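Exoenzyme S (Pseudomonas aeruginosa, PDB 6GN8) probably acts as a secreted toxin that stimulates GTP hydrolysis by GTPases and ADP-ribosylates host proteins, this chain being its C-terminal ADP-ribosyltransferase part. Local coordinates at residues A27-L32 and E56-G61; V33-A38 and Q85-Q90; G61-T64 and D70-R73; S99-Q104 and A201-L206; S151-R156 and I173-E178. The protein carries 2 engineered substitutions. All coordinates share one frame; numbering follows the deposited sequence. Where two conformers were deposited one is given.

Interaction 1 (A27-L32 and E56-G61); sequences ALADGL and EVMALG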
# COMPACT_ATOMS: atom_id res chain seq x y z
N ALA C 27 -31.68 42.88 -4.25
CA ALA C 27 -30.91 43.94 -4.92
C ALA C 27 -30.29 43.41 -6.25
O ALA C 27 -30.45 44.05 -7.31
CB ALA C 27 -29.82 44.47 -3.99
N LEU C 28 -29.63 42.23 -6.18
CA LEU C 28 -29.03 41.53 -7.31
C LEU C 28 -30.13 41.05 -8.27
O LEU C 28 -29.96 41.22 -9.48
CB LEU C 28 -28.14 40.36 -6.85
CG LEU C 28 -27.59 39.43 -7.95
CD1 LEU C 28 -26.70 40.17 -8.95
CD2 LEU C 28 -26.91 38.23 -7.35
N ALA C 29 -31.24 40.48 -7.74
CA ALA C 29 -32.36 40.01 -8.57
C ALA C 29 -32.94 41.14 -9.39
O ALA C 29 -33.20 40.96 -10.58
CB ALA C 29 -33.44 39.37 -7.71
N ASP C 30 -33.10 42.34 -8.77
CA ASP C 30 -33.59 43.55 -9.42
C ASP C 30 -32.62 44.02 -10.47
O ASP C 30 -33.06 44.41 -11.56
CB ASP C 30 -33.85 44.66 -8.40
CG ASP C 30 -35.05 44.42 -7.51
OD1 ASP C 30 -35.91 43.58 -7.87
OD2 ASP C 30 -35.14 45.07 -6.44
N GLY C 31 -31.33 43.96 -10.15
CA GLY C 31 -30.25 44.33 -11.07
C GLY C 31 -30.28 43.53 -12.36
O GLY C 31 -30.15 44.11 -13.44
N LEU C 32 -30.52 42.21 -12.24
CA LEU C 32 -30.65 41.26 -13.35
C LEU C 32 -31.90 41.55 -14.20
O LEU C 32 -31.82 41.47 -15.43
CB LEU C 32 -30.67 39.81 -12.82
CG LEU C 32 -29.32 39.24 -12.34
CD1 LEU C 32 -29.54 38.05 -11.46
CD2 LEU C 32 -28.38 38.90 -13.52
N GLU C 56 -30.14 33.90 -8.25
CA GLU C 56 -29.29 32.75 -8.59
C GLU C 56 -29.90 31.93 -9.72
O GLU C 56 -29.18 31.56 -10.65
CB GLU C 56 -29.07 31.88 -7.34
CG GLU C 56 -28.15 32.55 -6.34
CD GLU C 56 -28.35 32.21 -4.88
OE1 GLU C 56 -28.82 31.09 -4.57
OE2 GLU C 56 -28.04 33.08 -4.04
N VAL C 57 -31.21 31.64 -9.65
CA VAL C 57 -31.96 30.87 -10.65
C VAL C 57 -31.91 31.64 -11.99
O VAL C 57 -31.61 31.02 -13.01
CB VAL C 57 -33.40 30.55 -10.16
CG1 VAL C 57 -34.26 29.94 -11.26
CG2 VAL C 57 -33.36 29.63 -8.94
N MET C 58 -32.13 32.96 -11.99
CA MET C 58 -32.04 33.76 -13.22
C MET C 58 -30.59 33.81 -13.75
O MET C 58 -30.39 33.65 -14.96
CB MET C 58 -32.54 35.20 -13.01
CG MET C 58 -34.03 35.31 -12.66
SD MET C 58 -34.56 37.05 -12.65
CE MET C 58 -33.68 37.68 -11.23
N ALA C 59 -29.58 34.01 -12.87
CA ALA C 59 -28.17 34.05 -13.30
C ALA C 59 -27.71 32.71 -13.93
O ALA C 59 -27.05 32.71 -14.98
CB ALA C 59 -27.27 34.43 -12.15
N LEU C 60 -28.07 31.56 -13.28
CA LEU C 60 -27.75 30.21 -13.76
C LEU C 60 -28.44 29.96 -15.11
O LEU C 60 -27.82 29.39 -15.99
CB LEU C 60 -28.14 29.14 -12.71
CG LEU C 60 -27.28 29.06 -11.43
CD1 LEU C 60 -28.06 28.40 -10.29
CD2 LEU C 60 -25.99 28.28 -11.65
N GLY C 61 -29.67 30.45 -15.27
CA GLY C 61 -30.44 30.33 -16.51
C GLY C 61 -29.85 31.12 -17.66
O GLY C 61 -29.68 30.60 -18.77

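Interaction 2 (V33-A38 and Q85-Q90); sequences VKRFGA and QKLIDQ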
# COMPACT_ATOMS: atom_id res chain seq x y z
N VAL C 33 -33.04 41.91 -13.57
CA VAL C 33 -34.29 42.22 -14.31
C VAL C 33 -34.15 43.59 -15.00
O VAL C 33 -34.56 43.74 -16.15
CB VAL C 33 -35.58 42.16 -13.43
CG1 VAL C 33 -36.82 42.54 -14.24
CG2 VAL C 33 -35.75 40.76 -12.82
N LYS C 34 -33.53 44.57 -14.32
CA LYS C 34 -33.30 45.89 -14.91
C LYS C 34 -32.44 45.76 -16.17
O LYS C 34 -32.76 46.39 -17.18
CB LYS C 34 -32.63 46.85 -13.91
CG LYS C 34 -33.57 47.42 -12.86
CD LYS C 34 -32.76 48.10 -11.74
CE LYS C 34 -33.61 48.68 -10.64
NZ LYS C 34 -32.80 49.48 -9.69
N ARG C 35 -31.38 44.92 -16.11
CA ARG C 35 -30.39 44.72 -17.16
C ARG C 35 -30.84 43.78 -18.27
O ARG C 35 -30.57 44.09 -19.43
CB ARG C 35 -29.07 44.20 -16.55
CG ARG C 35 -27.92 43.92 -17.51
CD ARG C 35 -27.54 45.11 -18.36
NE ARG C 35 -26.38 44.81 -19.22
CZ ARG C 35 -26.45 44.21 -20.41
NH1 ARG C 35 -27.61 43.81 -20.89
NH2 ARG C 35 -25.35 44.00 -21.11
N PHE C 36 -31.43 42.62 -17.94
CA PHE C 36 -31.81 41.63 -18.95
C PHE C 36 -33.30 41.51 -19.18
O PHE C 36 -33.68 40.72 -20.03
CB PHE C 36 -31.25 40.24 -18.59
CG PHE C 36 -29.75 40.21 -18.54
CD1 PHE C 36 -29.01 40.20 -19.72
CD2 PHE C 36 -29.07 40.24 -17.33
CE1 PHE C 36 -27.61 40.23 -19.68
CE2 PHE C 36 -27.68 40.24 -17.29
CZ PHE C 36 -26.96 40.23 -18.47
N GLY C 37 -34.13 42.26 -18.46
CA GLY C 37 -35.59 42.19 -18.62
C GLY C 37 -36.12 40.77 -18.69
O GLY C 37 -35.66 39.91 -17.93
N ALA C 38 -37.00 40.48 -19.68
CA ALA C 38 -37.68 39.19 -19.92
C ALA C 38 -36.71 38.02 -20.11
O ALA C 38 -37.09 36.86 -19.91
CB ALA C 38 -38.59 39.30 -21.13
N GLN C 85 -22.46 40.90 -17.41
CA GLN C 85 -21.55 39.79 -17.08
C GLN C 85 -21.25 39.76 -15.58
O GLN C 85 -21.35 38.70 -14.97
CB GLN C 85 -20.25 39.90 -17.89
CG GLN C 85 -20.44 39.69 -19.40
CD GLN C 85 -19.20 39.98 -20.21
OE1 GLN C 85 -18.34 40.81 -19.86
NE2 GLN C 85 -19.08 39.31 -21.34
N LYS C 86 -21.02 40.96 -14.96
CA LYS C 86 -20.74 41.15 -13.53
C LYS C 86 -21.88 40.61 -12.68
O LYS C 86 -21.63 39.81 -11.76
CB LYS C 86 -20.50 42.63 -13.20
CG LYS C 86 -19.06 43.07 -13.44
CD LYS C 86 -18.75 44.49 -12.93
CE LYS C 86 -19.15 45.59 -13.90
NZ LYS C 86 -18.85 46.95 -13.37
N LEU C 87 -23.12 40.98 -13.03
CA LEU C 87 -24.35 40.54 -12.34
C LEU C 87 -24.57 39.01 -12.43
O LEU C 87 -24.90 38.39 -11.42
CB LEU C 87 -25.59 41.29 -12.88
CG LEU C 87 -25.68 42.80 -12.63
CD1 LEU C 87 -26.73 43.44 -13.51
CD2 LEU C 87 -25.97 43.10 -11.18
N ILE C 88 -24.36 38.40 -13.64
CA ILE C 88 -24.51 36.96 -13.87
C ILE C 88 -23.45 36.21 -13.04
O ILE C 88 -23.79 35.23 -12.37
CB ILE C 88 -24.45 36.54 -15.38
CG1 ILE C 88 -25.60 37.14 -16.18
CG2 ILE C 88 -24.52 35.02 -15.52
CD1 ILE C 88 -25.47 37.02 -17.75
N ASP C 89 -22.21 36.71 -13.05
CA ASP C 89 -21.09 36.13 -12.30
C ASP C 89 -21.32 36.21 -10.78
O ASP C 89 -20.98 35.27 -10.10
CB ASP C 89 -19.78 36.85 -12.69
CG ASP C 89 -18.52 36.34 -12.02
OD1 ASP C 89 -18.26 35.12 -12.10
OD2 ASP C 89 -17.79 37.16 -11.43
N GLN C 90 -21.91 37.29 -10.24
CA GLN C 90 -22.15 37.32 -8.78
C GLN C 90 -23.35 36.43 -8.39
O GLN C 90 -23.29 35.81 -7.33
CB GLN C 90 -22.24 38.72 -8.16
CG GLN C 90 -23.04 39.76 -8.90
CD GLN C 90 -22.71 41.18 -8.45
OE1 GLN C 90 -23.59 41.95 -8.02
NE2 GLN C 90 -21.45 41.57 -8.54

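Interaction 3 (G61-T64 and D70-R73); sequences GLYT and DLNR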
# COMPACT_ATOMS: atom_id res chain seq x y z
N GLY C 61 -29.67 30.45 -15.27
CA GLY C 61 -30.44 30.33 -16.51
C GLY C 61 -29.85 31.12 -17.66
O GLY C 61 -29.68 30.60 -18.77
N LEU C 62 -29.55 32.40 -17.41
CA LEU C 62 -28.96 33.32 -18.38
C LEU C 62 -27.65 32.74 -18.90
O LEU C 62 -27.42 32.70 -20.11
CB LEU C 62 -28.75 34.71 -17.75
CG LEU C 62 -29.99 35.59 -17.59
CD1 LEU C 62 -29.75 36.64 -16.56
CD2 LEU C 62 -30.42 36.23 -18.94
N TYR C 63 -26.82 32.22 -17.98
CA TYR C 63 -25.56 31.57 -18.34
C TYR C 63 -25.83 30.32 -19.17
O TYR C 63 -25.31 30.23 -20.27
CB TYR C 63 -24.74 31.21 -17.06
CG TYR C 63 -23.53 30.32 -17.30
CD1 TYR C 63 -23.66 28.93 -17.34
CD2 TYR C 63 -22.25 30.86 -17.43
CE1 TYR C 63 -22.57 28.12 -17.60
CE2 TYR C 63 -21.15 30.05 -17.67
CZ TYR C 63 -21.31 28.68 -17.75
OH TYR C 63 -20.24 27.85 -18.02
N THR C 64 -26.61 29.37 -18.65
CA THR C 64 -26.82 28.07 -19.30
C THR C 64 -27.41 28.24 -20.68
O THR C 64 -26.90 27.62 -21.62
CB THR C 64 -27.65 27.12 -18.42
OG1 THR C 64 -27.03 27.07 -17.13
CG2 THR C 64 -27.73 25.71 -18.99
N ASP C 70 -20.08 34.29 -24.01
CA ASP C 70 -19.47 35.59 -23.80
C ASP C 70 -18.81 35.71 -22.39
O ASP C 70 -17.67 36.21 -22.32
CB ASP C 70 -20.47 36.74 -24.06
CG ASP C 70 -21.61 36.87 -23.06
OD1 ASP C 70 -21.41 37.54 -22.01
OD2 ASP C 70 -22.71 36.35 -23.34
N LEU C 71 -19.48 35.23 -21.31
CA LEU C 71 -18.95 35.34 -19.94
C LEU C 71 -17.60 34.60 -19.76
O LEU C 71 -16.62 35.22 -19.33
CB LEU C 71 -19.96 34.87 -18.87
CG LEU C 71 -19.46 34.87 -17.42
CD1 LEU C 71 -19.06 36.27 -16.94
CD2 LEU C 71 -20.49 34.33 -16.51
N ASN C 72 -17.56 33.30 -20.10
CA ASN C 72 -16.37 32.42 -19.99
C ASN C 72 -15.20 32.92 -20.84
O ASN C 72 -14.05 32.78 -20.41
CB ASN C 72 -16.73 30.98 -20.35
CG ASN C 72 -17.48 30.27 -19.24
OD1 ASN C 72 -17.48 30.66 -18.06
ND2 ASN C 72 -18.12 29.19 -19.58
N ARG C 73 -15.49 33.52 -22.03
CA ARG C 73 -14.48 34.11 -22.92
C ARG C 73 -13.80 35.27 -22.19
O ARG C 73 -12.59 35.41 -22.25
CB ARG C 73 -15.16 34.58 -24.22
CG ARG C 73 -14.28 35.28 -25.26
CD ARG C 73 -15.05 35.53 -26.55
NE ARG C 73 -16.00 36.65 -26.45
CZ ARG C 73 -17.31 36.58 -26.70
NH1 ARG C 73 -18.07 37.66 -26.61
NH2 ARG C 73 -17.86 35.42 -27.06

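Interaction 4 (S99-Q104 and A201-L206); sequences SGQAEQ and AALGEL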
# COMPACT_ATOMS: atom_id res chain seq x y z
N SER C 99 -24.74 26.10 -2.22
CA SER C 99 -24.82 24.71 -2.65
C SER C 99 -23.94 23.75 -1.89
O SER C 99 -24.46 22.73 -1.44
CB SER C 99 -24.54 24.58 -4.14
OG SER C 99 -25.63 25.16 -4.84
N GLY C 100 -22.64 24.01 -1.82
CA GLY C 100 -21.69 23.10 -1.19
C GLY C 100 -21.56 21.76 -1.91
O GLY C 100 -21.90 21.64 -3.10
N GLN C 101 -21.08 20.72 -1.18
CA GLN C 101 -20.86 19.36 -1.71
C GLN C 101 -22.12 18.47 -1.62
O GLN C 101 -22.77 18.40 -0.58
CB GLN C 101 -19.69 18.68 -0.97
CG GLN C 101 -18.31 19.30 -1.24
CD GLN C 101 -17.17 18.29 -1.36
OE1 GLN C 101 -17.28 17.11 -1.00
NE2 GLN C 101 -16.04 18.73 -1.89
N ALA C 102 -22.44 17.76 -2.72
CA ALA C 102 -23.56 16.80 -2.82
C ALA C 102 -23.23 15.51 -2.04
O ALA C 102 -22.06 15.24 -1.76
CB ALA C 102 -23.85 16.48 -4.28
N GLU C 103 -24.27 14.72 -1.70
CA GLU C 103 -24.16 13.48 -0.90
C GLU C 103 -23.38 12.38 -1.63
O GLU C 103 -22.77 11.53 -0.96
CB GLU C 103 -25.56 12.96 -0.50
CG GLU C 103 -25.82 12.98 1.00
CD GLU C 103 -27.06 12.24 1.46
OE1 GLU C 103 -28.16 12.85 1.43
OE2 GLU C 103 -26.94 11.06 1.86
N GLN C 104 -23.43 12.36 -2.98
CA GLN C 104 -22.73 11.36 -3.79
C GLN C 104 -21.93 12.03 -4.91
O GLN C 104 -22.20 13.17 -5.29
CB GLN C 104 -23.71 10.32 -4.38
CG GLN C 104 -24.32 9.35 -3.37
CD GLN C 104 -25.79 9.06 -3.60
OE1 GLN C 104 -26.48 9.70 -4.41
NE2 GLN C 104 -26.33 8.08 -2.88
N ALA C 201 -10.43 18.24 -7.17
CA ALA C 201 -9.31 18.07 -6.22
C ALA C 201 -9.78 17.92 -4.76
O ALA C 201 -9.32 17.02 -4.05
CB ALA C 201 -8.34 19.23 -6.34
N ALA C 202 -10.79 18.74 -4.37
CA ALA C 202 -11.42 18.78 -3.04
C ALA C 202 -12.09 17.44 -2.61
O ALA C 202 -12.56 17.34 -1.47
CB ALA C 202 -12.44 19.91 -2.99
N LEU C 203 -12.15 16.42 -3.51
CA LEU C 203 -12.75 15.11 -3.19
C LEU C 203 -11.84 14.26 -2.27
O LEU C 203 -12.33 13.53 -1.40
CB LEU C 203 -13.08 14.32 -4.46
CG LEU C 203 -14.40 14.67 -5.13
CD1 LEU C 203 -14.66 13.77 -6.33
CD2 LEU C 203 -15.55 14.57 -4.17
N GLY C 204 -10.54 14.34 -2.52
CA GLY C 204 -9.53 13.58 -1.80
C GLY C 204 -8.71 12.76 -2.76
O GLY C 204 -8.89 12.86 -3.98
N GLU C 205 -7.80 11.93 -2.22
CA GLU C 205 -6.95 11.08 -3.04
C GLU C 205 -7.38 9.61 -2.87
O GLU C 205 -7.11 8.78 -3.74
CB GLU C 205 -5.46 11.33 -2.75
CG GLU C 205 -5.01 12.72 -3.20
CD GLU C 205 -3.53 13.06 -3.14
OE1 GLU C 205 -2.97 13.09 -2.02
OE2 GLU C 205 -2.93 13.34 -4.21
N LEU C 206 -8.17 9.34 -1.81
CA LEU C 206 -8.76 8.04 -1.50
C LEU C 206 -10.11 7.85 -2.23
O LEU C 206 -10.73 6.79 -2.13
CB LEU C 206 -8.95 7.91 0.02
CG LEU C 206 -7.72 8.20 0.92
CD1 LEU C 206 -8.13 8.27 2.39
CD2 LEU C 206 -6.60 7.16 0.73

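Interaction 5 (S151-R156 and I173-E178); sequences STVFGR and ILYNKE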
# COMPACT_ATOMS: atom_id res chain seq x y z
N SER C 151 -13.85 14.75 -22.04
CA SER C 151 -13.56 14.57 -20.61
C SER C 151 -14.68 13.87 -19.85
O SER C 151 -15.85 14.06 -20.14
CB SER C 151 -13.31 15.91 -19.93
OG SER C 151 -12.32 16.69 -20.59
N THR C 152 -14.29 13.07 -18.86
CA THR C 152 -15.19 12.42 -17.91
C THR C 152 -14.79 13.06 -16.59
O THR C 152 -13.61 13.06 -16.22
CB THR C 152 -15.10 10.88 -17.99
OG1 THR C 152 -15.35 10.48 -19.32
CG2 THR C 152 -16.07 10.20 -17.06
N VAL C 153 -15.78 13.67 -15.92
CA VAL C 153 -15.58 14.46 -14.72
C VAL C 153 -16.27 13.79 -13.54
O VAL C 153 -17.42 13.35 -13.65
CB VAL C 153 -16.12 15.93 -14.96
CG1 VAL C 153 -15.84 16.87 -13.79
CG2 VAL C 153 -15.59 16.53 -16.27
N PHE C 154 -15.58 13.78 -12.40
CA PHE C 154 -16.11 13.28 -11.12
C PHE C 154 -16.03 14.39 -10.09
O PHE C 154 -14.96 14.96 -9.88
CB PHE C 154 -15.34 12.03 -10.63
CG PHE C 154 -15.58 10.84 -11.52
CD1 PHE C 154 -16.68 10.01 -11.31
CD2 PHE C 154 -14.75 10.58 -12.61
CE1 PHE C 154 -16.91 8.90 -12.14
CE2 PHE C 154 -14.98 9.49 -13.45
CZ PHE C 154 -16.06 8.66 -13.21
N GLY C 155 -17.17 14.73 -9.50
CA GLY C 155 -17.23 15.79 -8.50
C GLY C 155 -18.42 15.75 -7.56
O GLY C 155 -19.30 14.89 -7.69
N ARG C 156 -18.45 16.68 -6.61
CA ARG C 156 -19.55 16.81 -5.67
C ARG C 156 -20.13 18.25 -5.61
O ARG C 156 -21.27 18.41 -5.19
CB ARG C 156 -19.10 16.39 -4.26
CG ARG C 156 -19.24 14.90 -4.01
CD ARG C 156 -18.87 14.55 -2.58
NE ARG C 156 -18.43 13.16 -2.46
CZ ARG C 156 -19.05 12.24 -1.71
NH1 ARG C 156 -18.58 11.00 -1.68
NH2 ARG C 156 -20.12 12.56 -1.00
N ILE C 173 -24.55 20.01 -15.50
CA ILE C 173 -24.03 20.16 -14.16
C ILE C 173 -22.86 21.12 -14.29
O ILE C 173 -21.94 20.87 -15.07
CB ILE C 173 -23.71 18.83 -13.43
CG1 ILE C 173 -25.04 18.09 -13.13
CG2 ILE C 173 -22.92 19.11 -12.12
CD1 ILE C 173 -24.96 16.75 -12.45
N LEU C 174 -23.00 22.29 -13.65
CA LEU C 174 -21.99 23.34 -13.70
C LEU C 174 -21.06 23.32 -12.50
O LEU C 174 -21.51 23.24 -11.36
CB LEU C 174 -22.63 24.74 -13.80
CG LEU C 174 -23.76 24.93 -14.80
CD1 LEU C 174 -24.27 26.35 -14.73
CD2 LEU C 174 -23.36 24.54 -16.24
N TYR C 175 -19.75 23.42 -12.76
CA TYR C 175 -18.72 23.55 -11.72
C TYR C 175 -18.29 25.01 -11.71
O TYR C 175 -18.31 25.67 -12.76
CB TYR C 175 -17.53 22.57 -11.92
CG TYR C 175 -17.92 21.15 -11.55
CD1 TYR C 175 -17.83 20.71 -10.24
CD2 TYR C 175 -18.46 20.29 -12.50
CE1 TYR C 175 -18.25 19.43 -9.87
CE2 TYR C 175 -18.87 19.00 -12.16
CZ TYR C 175 -18.77 18.58 -10.84
OH TYR C 175 -19.23 17.35 -10.46
N ASN C 176 -17.98 25.53 -10.52
CA ASN C 176 -17.60 26.91 -10.23
C ASN C 176 -16.37 27.36 -11.03
O ASN C 176 -15.53 26.54 -11.39
CB ASN C 176 -17.31 27.03 -8.71
CG ASN C 176 -17.62 28.36 -8.08
OD1 ASN C 176 -17.65 28.47 -6.87
ND2 ASN C 176 -17.88 29.38 -8.86
N LYS C 177 -16.27 28.66 -11.33
CA LYS C 177 -15.11 29.15 -12.06
C LYS C 177 -13.88 28.95 -11.15
O LYS C 177 -14.01 29.08 -9.93
CB LYS C 177 -15.30 30.62 -12.51
CG LYS C 177 -15.40 31.62 -11.39
CD LYS C 177 -15.33 33.05 -11.88
CE LYS C 177 -15.32 34.05 -10.74
NZ LYS C 177 -16.65 34.16 -10.06
N GLU C 178 -12.73 28.57 -11.73
CA GLU C 178 -11.46 28.32 -11.01
C GLU C 178 -11.53 27.08 -10.08
O GLU C 178 -10.78 26.99 -9.10
CB GLU C 178 -10.99 29.57 -10.23
CG GLU C 178 -10.60 30.73 -11.14
CD GLU C 178 -10.21 32.01 -10.43
OE1 GLU C 178 -10.82 33.06 -10.73
OE2 GLU C 178 -9.30 31.97 -9.57
O HOH W 1 -19.14 15.63 -12.46

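Interaction 1 (A27-L32 and E56-G61)
Met58 reaches out from helix 54-77 and lays its terminal methyl on Ala29 and Leu32 of helix 24-36, a helix-on-helix contact in the N-terminal helical part of the ADP-ribosyltransferase fold. The short axes run in broadly the same direction, inclined by 40° and 9.8 Å apart at closest approach. That is wide enough for one layer of side chains, and no hydrogen bond spans it.

How Met58 is bent explains most of the fit. Its CG lies anti to the carbonyl carbon, the chain runs extended to SD, and then a turn at the last torsion (chi3 -68°) swings CE over the neighbouring helix. There CE rests against Ala29, 3.9 Å from its CB and also near its backbone carbonyl, so the small alanine lets the methyl rest almost on the helix surface.

Leu32, one turn further along, runs antiparallel to Met58, the two side chains sliding past each other. Its CB stands 4.0 Å from Met58 CE, alongside the bent thioether arm, while its branch continues toward Ala59. Leu32 and Ala59 also bring the backbones nearest, with CA atoms 7.6 Å apart.

Helix 83-99 supplies Leu87, which packs on Leu32 as well as on Leu28, and Leu44 covers Met58 from a loop. Leu32 CD1 touches Ala59 CB at 4.3 Å. The tightest approach of all is Met58 CE to Ala29 O, at 3.4 Å.

Interaction 2 (V33-A38 and Q85-Q90)
Leu87 and Ile88, consecutive on helix 83-99, receive Arg35 and Phe36, consecutive at the C-terminal end of helix 24-36. The contact thus closes a three-helix packing unit of the ADP-ribosyltransferase domain, helix 54-77 being the third member, and it does so without a hydrogen bond.

At the start of 85-90, Gln85 turns away from the partner helix and works as an anchor: its OE1 accepts from Asp82 N and its NE2 donates to Asp70 OD1, which ties the segment to helix 54-77. Leu87 comes next and points at the other helix. Its CD1 lies 3.9 Å from Arg35 CB, so only the aliphatic root of the arginine is used. Beyond that root the arginine bends at chi2 (56°), and its guanidinium forms a long, weak ion pair with Asp82.

Ile88 carries the tighter half. Its bond to CB does not aim at Phe36, but CG1 sits anti to the carbonyl carbon and the extended chain delivers CD1 to the ring, the two side chains crossing nearly at right angles. CG1 lies 3.9 Å from Phe36 CE2. The methyl meets the ring obliquely, while Arg35 CG stands 3.7 Å above one face of the Phe36 ring, displaced toward the rim. His67, on helix 54-77, adds a second ring beside it, the two planes steeply inclined. The next residue, Asp89, faces another part of the fold, forming a salt bridge with Lys177.

Helix 24-36 is finished off by Gly37, whose N bonds to Val33 O; across the contact, the closest pair is Phe36 CZ and Ile88 CD1, 3.6 Å apart.

Interaction 3 (G61-T64 and D70-R73)
Tyr63 and Leu71 belong to one helix, 54-77, yet their CA atoms are only 7.8 Å apart, well short of what eight residues span in a straight helix, so the helix must bend sharply between 61-64 and 70-73. A bond from His67 ND1 to Leu62 O lies within the bent stretch.

The bend brings side chains of the two arms together. With its CG anti to the backbone N (chi1 170°), Tyr63 sends its ring across the gap, and both partners come to its edge. Leu71 CD2 touches Tyr63 CD2 at 4.0 Å, close to the ring plane. Farther out, Asn72 ND2 donates to Tyr63 OH over 3.0 Å with an N-H...O angle of 156°; the hydroxyl lies nearly in the amide plane, although amide and ring are turned 69° apart.

This bent helix backs onto the smaller sheet of the ADP-ribosyltransferase fold. There Tyr63 OH also hydrogen-bonds Ser134 OG, on strand 133-136, which carries the Ser-Thr-Ser sequence of this toxin family. Asn72 is gripped from the other end of its amide, OD1 accepting from Tyr132 N, which fixes which way round the amide lies and gives this buried side chain partners at both amide atoms. Met92 of helix 83-99 packs on both Tyr63 and Leu71, and Asn72 OD1 itself comes within 3.7 Å of Tyr63 CE2 in the ring plane.

Interaction 4 (S99-Q104 and A201-L206)
Gln101 spans the gap between two loops, reaching Ala202 and Leu203 with its amide end. NE2 lies 3.8 Å from Ala202 O and 3.9 Å from Ala202 CB, so the amide nitrogen rests against both parts of the alanine without bonding to the carbonyl. On the other side of the amide, OE1 stands 4.4 Å from Leu203 CD2.

A bend at chi2 (-141°) aims the amide in this direction. Behind Gln101, Gly100 takes a positive phi and leaves helix 83-99, turning the chain toward the start of strand 106-112. Opposite, residues 201-203 form a short 3-10 turn straight after strand 194-200, closed by a weak bond from Gly204 N to Ala201 O.

Arg156 is the second-shell residue that joins both loops: its side chain packs on Gln101 and Leu203, and its backbone is hydrogen-bonded to Ala102. Leu203 also packs on an aromatic side chain of another protein's chain, so this margin of the transferase domain adjoins a binding partner. The contact between Gln101 and the 201-203 turn is therefore one of loose van der Waals touch at the surface, with no directional bond to fix the amide against Ala202.

Interaction 5 (S151-R156 and I173-E178)
The core of the ADP-ribosyltransferase fold is made of two beta-sheets, and Tyr175 of the smaller one reaches Val153 and Gly155 of the larger. Strands 151-155 and 173-175 are not paired. Their axes pass 10.1 Å apart at 74°, a steep crossing between facing sheets, and no direct hydrogen bond joins them.

Tyr175 bridges the gap with its whole length. Its CG is anti to the carbonyl carbon (chi1 -74°), which sends the ring toward strand 149-155. Along one flank, Tyr175 CE2 lies 4.0 Å from Val153 CG1, the two side chains running past each other in opposite directions, while the ring continues to Gly155. Because a glycine stands here, the phenol oxygen can settle on bare backbone: Tyr175 OH is 3.2 Å from Gly155 CA. The neighbouring Gly155 N also comes near, but at an angle too poor for a bond.

Tyr175 OH is hydrogen-bonded to a water, 2.6 Å away. The same water donates a weak hydrogen bond of 3.1 Å to Val153 O, so the tyrosine is linked to the partner strand's backbone through solvent in a buried place.

Around the ring, Leu133 and Thr135 of strand 133-136 and Val106 of strand 106-112 add cover, and Val153 also packs on Thr135. Just past the glycine, Arg156 N is bonded to Glu200 OE2. Two sheets packed roughly across each other, one carrying the Ser-Thr-Ser strand, are consistent with the core of mono-ADP-ribosyltransferase toxins.

From the N terminus, helix 24-36 enters two contacts: interaction 1 closes a loop to helix 54-77, and interaction 2 a longer one to helix 83-99. Their segments alternate along the chain, so these loops cross, and the three helices become one bundle. Interaction 3, which shares Gly61 with interaction 1, lies between the ends of interaction 2 and spans the bend in helix 54-77. Later, interaction 4 joins the loops at 99-104 and 201-206, enclosing interaction 5, which brings the two sheets together. Lys177 bonded to Asp89 links interactions 5 and 2; Leu174 packs on Leu60 and Tyr63, so the helical and sheet parts meet.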